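PDB 3IM9: malonyl CoA-acyl carrier protein transacylase from Staphylococcus aureus, which catalyses transfer of the malonyl group from malonyl-CoA to holo-acyl carrier protein, supplying malonyl-ACP for fatty acid biosynthesis. Local coordinates for residues A[120-123]-A[124-128]. Sequence-based numbering, arbitrary orientation.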
ATOM      1  N   ARG A 120      -2.447  11.355  -6.346  1.00  9.72           N
ATOM      2  CA  ARG A 120      -3.387  11.533  -7.400  1.00  9.16           C
ATOM      3  C   ARG A 120      -2.700  11.381  -8.774  1.00 10.87           C
ATOM      4  O   ARG A 120      -3.265  10.702  -9.658  1.00  9.78           O
ATOM      5  CB  ARG A 120      -4.054  12.967  -7.236  1.00 10.53           C
ATOM      6  CG  ARG A 120      -4.886  13.433  -8.466  1.00 10.05           C
ATOM      7  CD  ARG A 120      -6.078  12.541  -8.628  1.00 12.07           C
ATOM      8  NE  ARG A 120      -7.070  13.233  -9.505  1.00 12.62           N
ATOM      9  CZ  ARG A 120      -8.195  12.681  -9.894  1.00 14.26           C
ATOM     10  NH1 ARG A 120      -8.506  11.419  -9.527  1.00 14.30           N
ATOM     11  NH2 ARG A 120      -9.091  13.391 -10.665  1.00 14.71           N
ATOM     12  N   LYS A 121      -1.511  12.016  -8.983  1.00 10.67           N
ATOM     13  CA  LYS A 121      -0.850  11.811 -10.245  1.00 10.75           C
ATOM     14  C   LYS A 121      -0.413  10.337 -10.435  1.00 11.06           C
ATOM     15  O   LYS A 121      -0.579   9.848 -11.525  1.00 11.21           O
ATOM     16  CB  LYS A 121       0.432  12.722 -10.266  1.00 10.20           C
ATOM     17  CG  LYS A 121       1.231  12.658 -11.620  1.00 12.78           C
ATOM     18  CD  LYS A 121       0.498  13.188 -12.795  1.00 16.57           C
ATOM     19  CE  LYS A 121       0.505  14.690 -12.782  1.00 24.97           C
ATOM     20  NZ  LYS A 121       0.071  15.280 -14.147  1.00 26.97           N
ATOM     21  N   ARG A 122       0.073   9.702  -9.374  1.00  9.83           N
ATOM     22  CA  ARG A 122       0.491   8.266  -9.462  1.00  9.82           C
ATOM     23  C   ARG A 122      -0.698   7.415  -9.957  1.00  9.53           C
ATOM     24  O   ARG A 122      -0.555   6.647 -10.891  1.00 10.02           O
ATOM     25  CB  ARG A 122       0.847   7.806  -8.047  1.00 10.00           C
ATOM     26  CG  ARG A 122       1.459   6.421  -8.009  1.00  9.90           C
ATOM     27  CD  ARG A 122       1.899   6.110  -6.588  1.00 11.59           C
ATOM     28  NE  ARG A 122       2.452   4.781  -6.412  1.00 10.51           N
ATOM     29  CZ  ARG A 122       1.738   3.712  -6.098  1.00  9.73           C
ATOM     30  NH1 ARG A 122       0.421   3.780  -5.951  1.00 10.66           N
ATOM     31  NH2 ARG A 122       2.333   2.560  -5.869  1.00 11.34           N
ATOM     32  N   GLY A 123      -1.892   7.663  -9.385  1.00  8.94           N
ATOM     33  CA  GLY A 123      -3.098   6.914  -9.768  1.00 10.00           C
ATOM     34  C   GLY A 123      -3.488   7.194 -11.217  1.00 10.57           C
ATOM     35  O   GLY A 123      -3.896   6.270 -11.973  1.00 10.69           O
ATOM     36  N   GLN A 124      -3.417   8.478 -11.639  1.00 11.13           N
ATOM     37  CA  GLN A 124      -3.823   8.814 -13.022  1.00 11.78           C
ATOM     38  C   GLN A 124      -2.804   8.220 -14.014  1.00 11.93           C
ATOM     39  O   GLN A 124      -3.233   7.655 -15.010  1.00 12.68           O
ATOM     40  CB  GLN A 124      -3.796  10.332 -13.263  1.00 10.77           C
ATOM     41  CG  GLN A 124      -4.894  11.054 -12.455  1.00 14.68           C
ATOM     42  CD  GLN A 124      -4.740  12.535 -12.612  1.00 17.85           C
ATOM     43  OE1 GLN A 124      -3.628  13.120 -12.421  1.00 20.30           O
ATOM     44  NE2 GLN A 124      -5.843  13.163 -13.000  1.00 22.67           N
ATOM     45  N   LEU A 125      -1.533   8.232 -13.667  1.00 10.89           N
ATOM     46  CA  LEU A 125      -0.533   7.668 -14.591  1.00 12.20           C
ATOM     47  C   LEU A 125      -0.709   6.156 -14.651  1.00 12.69           C
ATOM     48  O   LEU A 125      -0.619   5.557 -15.768  1.00 13.22           O
ATOM     49  CB  LEU A 125       0.883   7.996 -14.116  1.00 12.53           C
ATOM     50  CG  LEU A 125       1.402   9.384 -14.404  1.00 15.04           C
ATOM     51  CD1 LEU A 125       0.374  10.465 -14.510  1.00 33.09           C
ATOM     52  CD2 LEU A 125       2.703   9.732 -13.701  1.00 15.84           C
ATOM     53  N   MET A 126      -0.950   5.529 -13.502  1.00 11.78           N
ATOM     54  CA  MET A 126      -1.147   4.070 -13.534  1.00 10.62           C
ATOM     55  C   MET A 126      -2.401   3.726 -14.329  1.00 12.71           C
ATOM     56  O   MET A 126      -2.370   2.779 -15.119  1.00 14.15           O
ATOM     57  CB  MET A 126      -1.228   3.481 -12.093  1.00 11.41           C
ATOM     58  CG  MET A 126       0.122   3.642 -11.410  1.00 11.25           C
ATOM     59  SD  MET A 126       0.040   3.133  -9.661  1.00 11.46           S
ATOM     60  CE  MET A 126      -0.659   1.500  -9.673  1.00 12.27           C
ATOM     61  N   ALA A 127      -3.486   4.419 -14.077  1.00 12.97           N
ATOM     62  CA  ALA A 127      -4.795   4.171 -14.760  1.00 13.58           C
ATOM     63  C   ALA A 127      -4.666   4.327 -16.289  1.00 15.22           C
ATOM     64  O   ALA A 127      -5.381   3.599 -17.026  1.00 17.11           O
ATOM     65  CB  ALA A 127      -5.868   5.104 -14.254  1.00 16.25           C
ATOM     66  N   GLN A 128      -3.795   5.217 -16.747  1.00 14.25           N
ATOM     67  CA  GLN A 128      -3.630   5.514 -18.186  1.00 16.48           C
ATOM     68  C   GLN A 128      -2.475   4.826 -18.829  1.00 15.57           C
ATOM     69  O   GLN A 128      -2.257   5.023 -20.048  1.00 17.41           O
ATOM     70  CB  GLN A 128      -3.470   7.033 -18.375  1.00 18.08           C
ATOM     71  CG  GLN A 128      -4.733   7.839 -17.818  1.00 27.29           C
ATOM     72  CD  GLN A 128      -4.482   9.360 -17.739  1.00 35.28           C
ATOM     73  OE1 GLN A 128      -3.688   9.912 -18.498  1.00 42.92           O
ATOM     74  NE2 GLN A 128      -5.154  10.031 -16.811  1.00 37.02           N
TER
HETATM   75  O   HOH W   1      -2.226  13.490 -15.126  1.00 41.92           O
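The amide N of L125 donates a hydrogen bond to K121 O (2.8 Å), and the same i-to-i+4 pattern runs from Q124 N to R120 O through A127 N to G123 O. One water bridges K121 and Q124: it accepts from NZ of the lysine (3.1 Å) and donates to OE1 of the glutamine. The amide of Q124 lies over one face of the R120 guanidinium, displaced toward its rim, the two planes 18° apart with NE2 3.7 Å from NE. This suits an arginine whose NH1 bonds to E68 O and N69 and whose NH2 forms a salt bridge with D49. Aliphatic CG of K121 packs on CD1 of L125 (3.7 Å), a leucine that also meets F218. R122 holds CG anti to its backbone N (chi1 -173°) and stays extended to NE, which carries its charged end inward alongside M126, whose SD sits over one guanidinium face near the rim, 3.8 Å from NH1. Long and unbranched, methionine reaches it with an uncharged sulfur, while NH1 bonds to Q71 and NH2 to Q256 and S97. Helix 112-128 of this acyltransferase thus delivers R122 to the calcium site beside S97, probably the nucleophile, an arginine placed as expected for binding the malonyl carboxylate in the FabD family.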